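Local coordinates for protein methanogen homoaconitase large subunit (Methanocaldococcus jannaschii, PDB 4KP2) that forms, with its small subunit, an iron-sulfur hydro-lyase that interconverts (R)-homocitrate, cis-homoaconitate and homoisocitrate in 2-oxosuberate biosynthesis, at residues D138-T143 with T403-F408; L194-E199 with I233-K238; A209-G214 with A278-E283; G224-C229 with N325-D330; C383-G388 with G410-I415. All blocks are in the same frame, centred on the assembly; numbering follows the deposited sequence.

Interaction 1 (D138-T143 with T403-F408)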
# COMPACT_ATOMS: atom_id res chain seq x y z
N ASP A 138 18.79 3.11 13.19
CA ASP A 138 18.63 2.33 11.97
C ASP A 138 20.01 1.92 11.47
O ASP A 138 20.97 2.69 11.55
CB ASP A 138 17.91 3.16 10.90
CG ASP A 138 17.53 2.34 9.69
OD1 ASP A 138 18.36 2.24 8.75
OD2 ASP A 138 16.41 1.80 9.66
N SER A 139 20.11 0.70 10.95
CA SER A 139 21.39 0.15 10.51
C SER A 139 21.89 0.79 9.21
O SER A 139 22.98 0.45 8.73
CB SER A 139 21.30 -1.37 10.35
OG SER A 139 20.29 -1.73 9.43
N HIS A 140 21.11 1.71 8.65
CA HIS A 140 21.50 2.39 7.42
C HIS A 140 21.49 3.91 7.58
O HIS A 140 21.13 4.63 6.65
CB HIS A 140 20.59 1.98 6.27
CG HIS A 140 20.71 0.53 5.89
ND1 HIS A 140 20.00 -0.47 6.53
CD2 HIS A 140 21.46 -0.08 4.95
CE1 HIS A 140 20.31 -1.63 5.99
NE2 HIS A 140 21.19 -1.43 5.03
N THR A 141 21.90 4.38 8.75
CA THR A 141 22.04 5.81 9.00
C THR A 141 23.28 6.32 8.27
O THR A 141 23.45 7.53 8.06
CB THR A 141 22.15 6.10 10.51
OG1 THR A 141 21.11 5.39 11.20
CG2 THR A 141 22.00 7.59 10.78
N CYS A 142 24.14 5.40 7.86
CA CYS A 142 25.37 5.72 7.13
C CYS A 142 25.10 6.39 5.78
O CYS A 142 26.01 6.94 5.16
CB CYS A 142 26.21 4.46 6.92
SG CYS A 142 25.32 3.10 6.11
N THR A 143 23.84 6.35 5.35
CA THR A 143 23.42 6.96 4.09
C THR A 143 23.72 8.46 4.07
O THR A 143 24.06 9.02 3.03
CB THR A 143 21.91 6.75 3.86
OG1 THR A 143 21.60 5.35 3.94
CG2 THR A 143 21.48 7.28 2.50
N THR A 403 15.41 -3.63 -5.30
CA THR A 403 16.35 -2.52 -5.37
C THR A 403 16.82 -2.16 -3.97
O THR A 403 17.43 -1.11 -3.76
CB THR A 403 15.73 -1.28 -6.03
OG1 THR A 403 14.60 -0.85 -5.27
CG2 THR A 403 15.29 -1.60 -7.45
N THR A 404 16.53 -3.04 -3.01
CA THR A 404 16.95 -2.84 -1.63
C THR A 404 18.43 -3.13 -1.43
O THR A 404 19.18 -3.28 -2.40
CB THR A 404 16.14 -3.72 -0.66
OG1 THR A 404 16.11 -5.07 -1.14
CG2 THR A 404 14.71 -3.20 -0.53
N ASN A 405 18.85 -3.22 -0.17
CA ASN A 405 20.25 -3.43 0.15
C ASN A 405 20.52 -4.74 0.89
O ASN A 405 21.67 -5.16 1.03
CB ASN A 405 20.79 -2.25 0.96
CG ASN A 405 19.83 -1.78 2.03
OD1 ASN A 405 19.05 -2.56 2.57
ND2 ASN A 405 19.87 -0.49 2.33
N ARG A 406 19.45 -5.39 1.36
CA ARG A 406 19.59 -6.67 2.05
C ARG A 406 19.32 -7.85 1.11
O ARG A 406 18.52 -7.75 0.19
CB ARG A 406 18.68 -6.74 3.27
CG ARG A 406 19.38 -6.42 4.58
CD ARG A 406 19.55 -4.92 4.77
NE ARG A 406 18.30 -4.28 5.14
CZ ARG A 406 17.87 -4.16 6.39
NH1 ARG A 406 18.59 -4.65 7.39
NH2 ARG A 406 16.71 -3.56 6.65
N ASN A 407 19.99 -8.96 1.37
CA ASN A 407 19.95 -10.11 0.48
C ASN A 407 19.91 -11.42 1.26
O ASN A 407 19.93 -12.51 0.68
CB ASN A 407 21.18 -10.08 -0.44
CG ASN A 407 21.05 -11.04 -1.60
OD1 ASN A 407 19.96 -11.48 -1.94
ND2 ASN A 407 22.18 -11.37 -2.22
N PHE A 408 19.83 -11.31 2.58
CA PHE A 408 19.96 -12.46 3.47
C PHE A 408 18.84 -13.49 3.33
O PHE A 408 17.74 -13.19 2.88
CB PHE A 408 20.07 -11.97 4.92
CG PHE A 408 21.16 -10.97 5.13
CD1 PHE A 408 22.39 -11.13 4.51
CD2 PHE A 408 20.97 -9.87 5.94
CE1 PHE A 408 23.40 -10.21 4.70
CE2 PHE A 408 21.97 -8.94 6.13
CZ PHE A 408 23.19 -9.11 5.51

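Interaction 2 (L194-E199 with I233-K238)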
# COMPACT_ATOMS: atom_id res chain seq x y z
N LEU A 194 27.54 -1.89 -5.91
CA LEU A 194 27.55 -3.35 -5.87
C LEU A 194 28.92 -3.88 -6.27
O LEU A 194 29.35 -4.93 -5.81
CB LEU A 194 26.47 -3.93 -6.78
CG LEU A 194 25.05 -4.00 -6.23
CD1 LEU A 194 24.10 -4.56 -7.27
CD2 LEU A 194 25.01 -4.83 -4.96
N ARG A 195 29.61 -3.14 -7.13
CA ARG A 195 30.95 -3.52 -7.55
C ARG A 195 31.93 -3.29 -6.41
O ARG A 195 32.93 -4.00 -6.28
CB ARG A 195 31.38 -2.72 -8.78
CG ARG A 195 32.68 -3.20 -9.40
CD ARG A 195 32.52 -4.60 -9.96
NE ARG A 195 33.76 -5.11 -10.52
CZ ARG A 195 34.68 -5.78 -9.83
NH1 ARG A 195 34.48 -6.02 -8.54
NH2 ARG A 195 35.78 -6.21 -10.42
N VAL A 196 31.64 -2.29 -5.58
CA VAL A 196 32.48 -1.95 -4.44
C VAL A 196 32.41 -3.04 -3.37
O VAL A 196 33.40 -3.35 -2.72
CB VAL A 196 32.08 -0.59 -3.84
CG1 VAL A 196 32.94 -0.26 -2.63
CG2 VAL A 196 32.18 0.50 -4.88
N CYS A 197 31.22 -3.62 -3.21
CA CYS A 197 30.99 -4.61 -2.16
C CYS A 197 31.72 -5.94 -2.40
O CYS A 197 31.79 -6.78 -1.51
CB CYS A 197 29.49 -4.86 -1.98
SG CYS A 197 28.54 -3.41 -1.44
N LYS A 198 32.26 -6.12 -3.61
CA LYS A 198 32.96 -7.36 -3.94
C LYS A 198 34.45 -7.25 -3.68
O LYS A 198 35.05 -8.13 -3.07
CB LYS A 198 32.73 -7.75 -5.40
CG LYS A 198 31.28 -7.76 -5.81
CD LYS A 198 30.42 -8.50 -4.80
CE LYS A 198 29.36 -7.56 -4.23
NZ LYS A 198 27.98 -8.11 -4.30
N GLU A 199 35.03 -6.16 -4.17
CA GLU A 199 36.45 -5.90 -3.98
C GLU A 199 36.77 -5.80 -2.50
O GLU A 199 37.86 -6.17 -2.05
CB GLU A 199 36.86 -4.61 -4.69
CG GLU A 199 38.09 -4.74 -5.57
CD GLU A 199 37.80 -5.48 -6.87
OE1 GLU A 199 36.61 -5.61 -7.22
OE2 GLU A 199 38.76 -5.92 -7.53
N ILE A 233 27.15 -0.32 5.39
CA ILE A 233 26.99 -1.33 6.44
C ILE A 233 27.01 -2.74 5.85
O ILE A 233 27.39 -3.70 6.52
CB ILE A 233 25.69 -1.10 7.24
CG1 ILE A 233 25.60 -2.08 8.42
CG2 ILE A 233 24.47 -1.21 6.34
CD1 ILE A 233 26.77 -1.99 9.37
N GLU A 234 26.62 -2.86 4.58
CA GLU A 234 26.58 -4.15 3.91
C GLU A 234 27.98 -4.71 3.69
O GLU A 234 28.15 -5.90 3.42
CB GLU A 234 25.84 -4.03 2.57
CG GLU A 234 24.47 -3.39 2.69
CD GLU A 234 23.52 -4.18 3.57
OE1 GLU A 234 23.66 -5.42 3.64
OE2 GLU A 234 22.63 -3.57 4.19
N MET A 235 28.98 -3.84 3.80
CA MET A 235 30.37 -4.25 3.70
C MET A 235 31.01 -4.33 5.08
O MET A 235 32.22 -4.52 5.21
CB MET A 235 31.16 -3.27 2.82
CG MET A 235 30.74 -3.30 1.36
SD MET A 235 31.52 -2.01 0.38
CE MET A 235 30.80 -0.55 1.12
N GLY A 236 30.18 -4.18 6.11
CA GLY A 236 30.65 -4.21 7.48
C GLY A 236 31.07 -2.84 7.97
O GLY A 236 31.39 -2.66 9.14
N GLY A 237 31.07 -1.87 7.05
CA GLY A 237 31.51 -0.52 7.36
C GLY A 237 30.72 0.16 8.45
O GLY A 237 29.50 0.01 8.53
N LYS A 238 31.42 0.90 9.30
CA LYS A 238 30.77 1.65 10.37
C LYS A 238 29.96 2.79 9.77
O LYS A 238 28.88 3.12 10.25
CB LYS A 238 31.82 2.20 11.34
CG LYS A 238 31.23 2.80 12.61
CD LYS A 238 30.48 1.75 13.41
CE LYS A 238 29.93 2.33 14.70
NZ LYS A 238 29.21 1.31 15.51

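Interaction 3 (A209-G214 with A278-E283)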
# COMPACT_ATOMS: atom_id res chain seq x y z
N ALA A 209 35.51 3.13 8.34
CA ALA A 209 34.66 4.05 7.59
C ALA A 209 34.99 4.02 6.10
O ALA A 209 36.14 3.81 5.72
CB ALA A 209 34.81 5.47 8.14
N ILE A 210 33.97 4.23 5.27
CA ILE A 210 34.15 4.22 3.83
C ILE A 210 34.23 5.64 3.29
O ILE A 210 33.35 6.46 3.54
CB ILE A 210 33.00 3.50 3.12
CG1 ILE A 210 32.66 2.18 3.83
CG2 ILE A 210 33.34 3.25 1.66
CD1 ILE A 210 33.69 1.10 3.62
N GLU A 211 35.29 5.93 2.53
CA GLU A 211 35.45 7.24 1.93
C GLU A 211 35.48 7.15 0.41
O GLU A 211 36.47 6.74 -0.18
CB GLU A 211 36.72 7.92 2.43
CG GLU A 211 36.98 9.29 1.84
CD GLU A 211 38.17 9.99 2.47
OE1 GLU A 211 38.54 9.62 3.60
OE2 GLU A 211 38.72 10.91 1.84
N TYR A 212 34.37 7.54 -0.22
CA TYR A 212 34.28 7.50 -1.68
C TYR A 212 34.87 8.75 -2.30
O TYR A 212 34.64 9.87 -1.83
CB TYR A 212 32.82 7.34 -2.12
CG TYR A 212 32.16 6.07 -1.65
CD1 TYR A 212 32.36 4.87 -2.31
CD2 TYR A 212 31.32 6.08 -0.54
CE1 TYR A 212 31.75 3.70 -1.88
CE2 TYR A 212 30.71 4.92 -0.10
CZ TYR A 212 30.92 3.74 -0.78
OH TYR A 212 30.31 2.58 -0.34
N GLY A 213 35.63 8.56 -3.37
CA GLY A 213 36.23 9.67 -4.10
C GLY A 213 36.45 9.32 -5.55
O GLY A 213 36.08 8.23 -6.00
N GLY A 214 37.04 10.23 -6.30
CA GLY A 214 37.32 10.00 -7.71
C GLY A 214 36.43 10.80 -8.62
O GLY A 214 35.48 11.45 -8.17
N ALA A 278 46.56 12.53 3.56
CA ALA A 278 45.68 11.66 4.33
C ALA A 278 46.11 10.21 4.20
O ALA A 278 46.00 9.62 3.13
CB ALA A 278 44.23 11.83 3.89
N ASN A 279 46.60 9.64 5.30
CA ASN A 279 47.02 8.24 5.33
C ASN A 279 45.88 7.29 5.70
O ASN A 279 45.39 7.30 6.84
CB ASN A 279 48.20 8.05 6.28
CG ASN A 279 48.81 6.67 6.19
OD1 ASN A 279 48.66 5.97 5.18
ND2 ASN A 279 49.50 6.26 7.24
N TYR A 280 45.48 6.47 4.74
CA TYR A 280 44.37 5.54 4.95
C TYR A 280 44.89 4.17 5.36
O TYR A 280 46.05 3.84 5.14
CB TYR A 280 43.55 5.42 3.66
CG TYR A 280 43.09 6.75 3.09
CD1 TYR A 280 41.94 7.37 3.56
CD2 TYR A 280 43.81 7.38 2.09
CE1 TYR A 280 41.52 8.58 3.05
CE2 TYR A 280 43.40 8.60 1.57
CZ TYR A 280 42.25 9.19 2.05
OH TYR A 280 41.84 10.40 1.54
N TYR A 281 44.01 3.38 5.97
CA TYR A 281 44.35 2.01 6.33
C TYR A 281 44.62 1.22 5.06
O TYR A 281 45.54 0.39 5.01
CB TYR A 281 43.21 1.37 7.12
CG TYR A 281 43.47 -0.06 7.54
CD1 TYR A 281 44.22 -0.34 8.67
CD2 TYR A 281 42.97 -1.13 6.81
CE1 TYR A 281 44.47 -1.64 9.06
CE2 TYR A 281 43.20 -2.43 7.19
CZ TYR A 281 43.96 -2.69 8.31
OH TYR A 281 44.19 -3.99 8.69
N LYS A 282 43.81 1.47 4.04
CA LYS A 282 44.01 0.87 2.73
C LYS A 282 43.30 1.70 1.67
O LYS A 282 42.31 2.37 1.96
CB LYS A 282 43.51 -0.57 2.70
CG LYS A 282 44.03 -1.37 1.51
CD LYS A 282 45.55 -1.49 1.57
CE LYS A 282 46.15 -1.83 0.22
NZ LYS A 282 46.00 -0.71 -0.75
N GLU A 283 43.81 1.66 0.45
CA GLU A 283 43.20 2.41 -0.65
C GLU A 283 42.87 1.48 -1.80
O GLU A 283 43.70 0.68 -2.22
CB GLU A 283 44.13 3.50 -1.15
CG GLU A 283 44.61 4.44 -0.05
CD GLU A 283 45.48 5.57 -0.58
OE1 GLU A 283 45.44 5.85 -1.81
OE2 GLU A 283 46.22 6.18 0.22

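Interaction 4 (G224-C229 with N325-D330)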
# COMPACT_ATOMS: atom_id res chain seq x y z
N GLY A 224 23.06 9.53 -6.46
CA GLY A 224 24.08 8.51 -6.58
C GLY A 224 24.92 8.39 -5.32
O GLY A 224 25.30 7.29 -4.91
N ARG A 225 25.22 9.53 -4.71
CA ARG A 225 26.03 9.56 -3.50
C ARG A 225 25.29 8.96 -2.31
O ARG A 225 25.90 8.37 -1.42
CB ARG A 225 26.48 10.99 -3.19
CG ARG A 225 27.36 11.60 -4.26
CD ARG A 225 27.81 13.00 -3.88
NE ARG A 225 28.67 13.58 -4.91
CZ ARG A 225 29.22 14.78 -4.83
NH1 ARG A 225 29.00 15.55 -3.77
NH2 ARG A 225 29.99 15.23 -5.81
N LEU A 226 23.97 9.13 -2.30
CA LEU A 226 23.13 8.53 -1.27
C LEU A 226 23.18 7.01 -1.35
O LEU A 226 23.16 6.32 -0.33
CB LEU A 226 21.69 9.01 -1.41
CG LEU A 226 21.21 10.08 -0.42
CD1 LEU A 226 22.09 11.32 -0.48
CD2 LEU A 226 19.76 10.43 -0.68
N THR A 227 23.24 6.49 -2.57
CA THR A 227 23.27 5.05 -2.80
C THR A 227 24.59 4.44 -2.33
O THR A 227 24.60 3.38 -1.70
CB THR A 227 23.07 4.72 -4.29
OG1 THR A 227 21.82 5.25 -4.73
CG2 THR A 227 23.08 3.21 -4.51
N LEU A 228 25.69 5.11 -2.63
CA LEU A 228 27.02 4.63 -2.26
C LEU A 228 27.22 4.57 -0.75
O LEU A 228 27.80 3.62 -0.23
CB LEU A 228 28.11 5.49 -2.90
CG LEU A 228 28.76 4.95 -4.17
CD1 LEU A 228 27.71 4.60 -5.22
CD2 LEU A 228 29.77 5.94 -4.72
N CYS A 229 26.72 5.58 -0.05
CA CYS A 229 26.87 5.64 1.40
C CYS A 229 25.86 4.75 2.12
O CYS A 229 26.04 4.41 3.28
CB CYS A 229 26.74 7.08 1.89
SG CYS A 229 28.03 8.19 1.29
N ASN A 325 17.17 3.00 -3.74
CA ASN A 325 16.65 3.37 -5.06
C ASN A 325 15.15 3.63 -5.07
O ASN A 325 14.40 2.91 -5.73
CB ASN A 325 17.00 2.29 -6.08
CG ASN A 325 18.49 2.20 -6.36
OD1 ASN A 325 19.08 1.13 -6.27
ND2 ASN A 325 19.09 3.33 -6.70
N GLY A 326 14.72 4.66 -4.35
CA GLY A 326 13.31 5.00 -4.29
C GLY A 326 13.04 6.44 -4.66
O GLY A 326 11.91 6.91 -4.58
N ARG A 327 14.09 7.15 -5.05
CA ARG A 327 13.97 8.56 -5.40
C ARG A 327 13.41 8.76 -6.80
O ARG A 327 13.09 7.79 -7.50
CB ARG A 327 15.32 9.27 -5.25
CG ARG A 327 15.74 9.46 -3.80
CD ARG A 327 17.22 9.75 -3.68
NE ARG A 327 18.02 8.56 -3.98
CZ ARG A 327 18.34 7.63 -3.08
NH1 ARG A 327 17.92 7.74 -1.83
NH2 ARG A 327 19.07 6.59 -3.44
N LEU A 328 13.28 10.02 -7.21
CA LEU A 328 12.67 10.38 -8.48
C LEU A 328 13.42 9.78 -9.67
O LEU A 328 12.81 9.21 -10.58
CB LEU A 328 12.61 11.90 -8.63
CG LEU A 328 11.31 12.51 -9.16
CD1 LEU A 328 11.53 13.97 -9.54
CD2 LEU A 328 10.76 11.73 -10.34
N SER A 329 14.74 9.91 -9.65
CA SER A 329 15.58 9.44 -10.74
C SER A 329 15.45 7.93 -10.94
O SER A 329 15.50 7.44 -12.07
CB SER A 329 17.04 9.81 -10.49
OG SER A 329 17.51 9.25 -9.27
N ASP A 330 15.28 7.21 -9.84
CA ASP A 330 15.14 5.76 -9.89
C ASP A 330 13.80 5.36 -10.52
O ASP A 330 13.72 4.41 -11.30
CB ASP A 330 15.26 5.15 -8.49
CG ASP A 330 16.58 5.51 -7.82
OD1 ASP A 330 17.59 4.82 -8.09
OD2 ASP A 330 16.60 6.47 -7.03

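Interaction 5 (C383-G388 with G410-I415)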
# COMPACT_ATOMS: atom_id res chain seq x y z
N CYS A 383 9.32 1.63 3.47
CA CYS A 383 10.26 0.57 3.12
C CYS A 383 9.68 -0.81 3.40
O CYS A 383 9.65 -1.27 4.55
CB CYS A 383 11.59 0.76 3.86
SG CYS A 383 11.44 1.08 5.64
N GLY A 384 9.22 -1.48 2.35
CA GLY A 384 8.64 -2.80 2.47
C GLY A 384 8.54 -3.51 1.13
O GLY A 384 8.32 -2.86 0.11
N PRO A 385 8.70 -4.84 1.13
CA PRO A 385 8.96 -5.65 2.32
C PRO A 385 10.43 -5.65 2.74
O PRO A 385 11.32 -5.92 1.94
CB PRO A 385 8.55 -7.06 1.87
CG PRO A 385 8.81 -7.06 0.40
CD PRO A 385 8.52 -5.67 -0.08
N CYS A 386 10.66 -5.33 4.01
CA CYS A 386 12.01 -5.33 4.57
C CYS A 386 11.99 -5.93 5.97
O CYS A 386 11.22 -5.49 6.82
CB CYS A 386 12.58 -3.91 4.60
SG CYS A 386 12.82 -3.16 2.97
N LEU A 387 12.84 -6.93 6.19
CA LEU A 387 12.90 -7.66 7.46
C LEU A 387 11.55 -8.28 7.81
O LEU A 387 11.22 -8.44 8.99
CB LEU A 387 13.38 -6.75 8.59
CG LEU A 387 14.65 -5.93 8.37
CD1 LEU A 387 15.05 -5.19 9.64
CD2 LEU A 387 15.78 -6.81 7.88
N GLY A 388 10.77 -8.63 6.79
CA GLY A 388 9.44 -9.16 7.00
C GLY A 388 8.51 -8.10 7.55
O GLY A 388 7.86 -8.30 8.58
N GLY A 410 15.83 -15.70 3.77
CA GLY A 410 14.56 -15.59 4.47
C GLY A 410 14.28 -14.19 4.96
O GLY A 410 13.64 -14.00 6.00
N ARG A 411 14.76 -13.20 4.22
CA ARG A 411 14.60 -11.80 4.60
C ARG A 411 13.19 -11.28 4.29
O ARG A 411 12.59 -10.57 5.10
CB ARG A 411 15.64 -10.93 3.91
CG ARG A 411 15.57 -9.46 4.29
CD ARG A 411 16.74 -9.06 5.18
NE ARG A 411 16.89 -9.93 6.34
CZ ARG A 411 17.73 -9.70 7.34
NH1 ARG A 411 18.48 -8.60 7.34
NH2 ARG A 411 17.81 -10.54 8.36
N MET A 412 12.68 -11.64 3.12
CA MET A 412 11.37 -11.17 2.69
C MET A 412 10.26 -12.19 2.93
O MET A 412 9.20 -12.12 2.31
CB MET A 412 11.39 -10.77 1.21
CG MET A 412 12.10 -9.46 0.94
SD MET A 412 11.92 -8.94 -0.78
CE MET A 412 12.81 -7.38 -0.75
N GLY A 413 10.50 -13.15 3.82
CA GLY A 413 9.48 -14.12 4.16
C GLY A 413 10.01 -15.50 4.49
O GLY A 413 10.74 -15.69 5.46
N HIS A 414 9.62 -16.47 3.67
CA HIS A 414 9.97 -17.87 3.89
C HIS A 414 11.49 -18.06 3.87
O HIS A 414 12.19 -17.40 3.12
CB HIS A 414 9.32 -18.76 2.84
CG HIS A 414 9.16 -20.19 3.26
ND1 HIS A 414 10.20 -21.08 3.28
CD2 HIS A 414 8.07 -20.87 3.67
CE1 HIS A 414 9.77 -22.26 3.69
NE2 HIS A 414 8.47 -22.16 3.94
N ILE A 415 11.97 -18.97 4.71
CA ILE A 415 13.41 -19.22 4.83
C ILE A 415 13.99 -19.83 3.56
O ILE A 415 15.20 -19.77 3.32
CB ILE A 415 13.72 -20.11 6.05
CG1 ILE A 415 15.20 -20.03 6.43
CG2 ILE A 415 13.28 -21.55 5.79
CD1 ILE A 415 15.66 -18.64 6.79

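Interaction 1 (D138-T143 with T403-F408)
His140 reaches across to Asn405 and Arg406, and its imidazole carries most of the contact. From CB, which heads toward the opposite loop, CG is turned beside the backbone N (chi1 -65°), and this aims the ring between the two partners. CG itself is only brushed, by Asn405 ND2 at 3.8 Å. Further out the amide of Asn405 lies over one ring face, the two planes 6° apart, with His140 CD2 3.1 Å from Asn405 ND2 and His140 NE2 3.3 Å from Asn405 CG. This is flat stacking: His140 NE2 is hydrogen-bonded to Glu234 OE2, and Asn405 ND2 donates to Asn230 OD1, so NE2 of the ring and the amide nitrogen are each held by a residue outside the pair. Both loops follow the fourth strand of a five-stranded parallel sheet with strand order 3-2-1-4-5, so topologically matching loops of two sheets of the aconitase fold appear to face each other here, close to predicted [4Fe-4S] ligands. At the ring's outer atoms, His140 CE1 meets Arg406 NE at 3.4 Å and lies over a face of the guanidinium, whose plane stands 72° from the imidazole. Arginine suits this place because its bent chain can fold its head back toward the histidine. At the ring's edge and in its plane, Asp138 OD1 accepts from His140 N at 2.8 Å, an Asx turn that fixes where the histidine leaves the backbone.

Interaction 2 (L194-E199 with I233-K238)
Met235 points its thioether at the side of helix 189-200, where Val196 and Cys197 receive it. Its CG sits beside the backbone N (chi1 -67°), and the chain runs straight to the sulfur before bending at the last torsion, so that CG and SD are laid against the helix while CE turns off toward Tyr212 and Ile210 of strand 208-213. The cysteine takes the inner part of the side chain: Cys197 SG is 3.6 Å from Met235 CG and 3.8 Å from Met235 SD. Here the methionine also presses on the helix backbone, with Met235 SD 3.7 Å from Cys197 CA. Val196 takes the sulfur from another angle, its side chain running at a slant to that of the methionine, and its CG1 branch, turned away from the backbone N (chi1 179°), stops 3.8 Å from Met235 SD.

Backbone geometry sets up this approach. Residues 233-235 form a short 3-10 turn, closed by the bond from Gly236 N to Ile233 O at 2.9 Å, and Gly236 then takes a positive phi that a residue with a side chain would find difficult. The turn thus delivers Met235 to the helix just before the chain enters strand 239-242. On another side of the same helix, Arg195 and Glu199 pair as opposite charges and lie against strand 282-286.

With all three touching residues buried and no hydrogen bond between the segments, the contact rests on dispersion: a flexible, polarisable methionine fits itself to a branched valine and a small cysteine, and depends on shape rather than on direction.

Interaction 3 (A209-G214 with A278-E283)
The Tyr280 ring meets Glu211 at its edge: Glu211 OE1 lies near the ring plane, 3.2 Å from Tyr280 CE1. Elsewhere on that rim Glu283 OE2 is also in plane, while the carbonyl carbon of Ala278 lies over one face, offset toward the rim. Carboxylate and ring are steeply inclined, 74° apart, and the two side chains run roughly at right angles. The phenol then donates from Tyr280 OH to Glu211 OE2 at 3.2 Å, approaching from above the carboxylate, 49° out of its plane. OE2 also forms a salt bridge with Arg177, its stronger partner. The arginine probably keeps the buried carboxylate ionised. Glutamate suits the place because its chain, fully extended from chi1 179° onward, spans the gap; tyrosine adds a hydroxyl to an otherwise apolar ring.

Glu211 and Glu283 have CA atoms 9.5 Å apart, as expected when another strand runs between them. That strand is 167-180, with which strands 208-213 and 282-286 both pair in parallel. Its Thr175 and Arg177 touch Tyr280, and Leu24 of helix 24-33 packs on Glu211.

Interaction 4 (G224-C229 with N325-D330)
This is a buried, mixed contact between helix 222-230 and the entry to helix 328-338, where the guanidinium of Arg327 is laid on the side of the earlier helix. Leu226 provides the apolar part: its CB lies over one guanidinium face, 4.0 Å from Arg327 CZ, and its CD2 comes within 3.5 Å of Arg327 NH1. At the guanidinium edge stands Thr227, whose OG1 is 3.3 Å from Arg327 NH2. A bend in the arginine at chi3 (-70°) swings the head onto this helix face. Arginine suits the spot because it is flat enough to lie on a leucine, yet its rim still offers donors: NH1 bonds to Cys323 O and Gln121 OE1. Thr227 OG1 is hydrogen-bonded to two carbonyls, Asp223 O and Thr324 O, which must share its one proton, while Asn325 OD1 accepts from Lys190.

Arg327 is also the N-cap of helix 328-338. Asp330, three residues on, accepts a weak bond from Arg327 N at 3.3 Å. The turn follows the first strand, 317-320, of the second parallel sheet, and two residues before Asn325 lies Cys323, a predicted [4Fe-4S] ligand, as in the cluster-binding loops of aconitases.

Interaction 5 (C383-G388 with G410-I415)
Pro385 and Met412 make the apolar part of the contact, Leu387 and Arg411 the mixed part. In the first pair CG of the proline ring meets the thioether, with Pro385 CG 3.8 Å from Met412 SD. The methionine is extended beyond CG (chi3 178°), which carries its methyl past the ring to Met412 CE 3.4 Å from Pro385 O. A cis peptide precedes Pro385, whose CB heads toward the 410-415 loop, while Cys386 beside it has its CB directed away. Methionine fits because a straight, unbranched chain can lie along both the ring and the carbonyl.

In the second pair the side chains run side by side in the same direction. Leu387 CD2 lies over one face of the Arg411 guanidinium, offset toward its rim, at 3.3 Å from Arg411 NH1. Nearer the backbone the same methyl touches Arg411 CD at 3.6 Å, so a single leucine branch covers both the aliphatic and the charged part of the arginine.

The backbones come close as well: the CA atoms of Gly388 and Met412 are 5.1 Å apart, and Gly388 N is 3.2 Å from Arg411 O. Leu387 and Gly388 both have positive phi, so the chain curls here, and glycine adopts such angles readily.

The 383-388 loop carries the Cys-Gly-Pro-Cys sequence whose cysteines are predicted [4Fe-4S] ligands. In the surrounding fold, Met412 packs on Cys400 and Ser402 of strand 399-402 and on Ile419 of strand 418-421, Arg411 also touches Ile419, and His414 reaches Val90 of the second subunit.

Interactions 1, 2 and 4 gather near the middle of the chain, with centres 11 to 16 Å apart, while interactions 3 and 5 lie on opposite sides of it, 33 Å from each other. Interaction 1 closes a long loop of sequence inside which interactions 2, 3 and 4 nest; it joins corresponding loops of the two parallel sheets. Interaction 5, in the second sheet's loops, alternates with it along the chain and touches it through Arg406. Interaction 2 meets interaction 1 through Glu234 and His140, and interaction 3 through Met235 and Tyr212. Tyr212 also approaches Leu228 of interaction 4. The mixed sheet is thus tied stepwise to loops holding the predicted cluster cysteines.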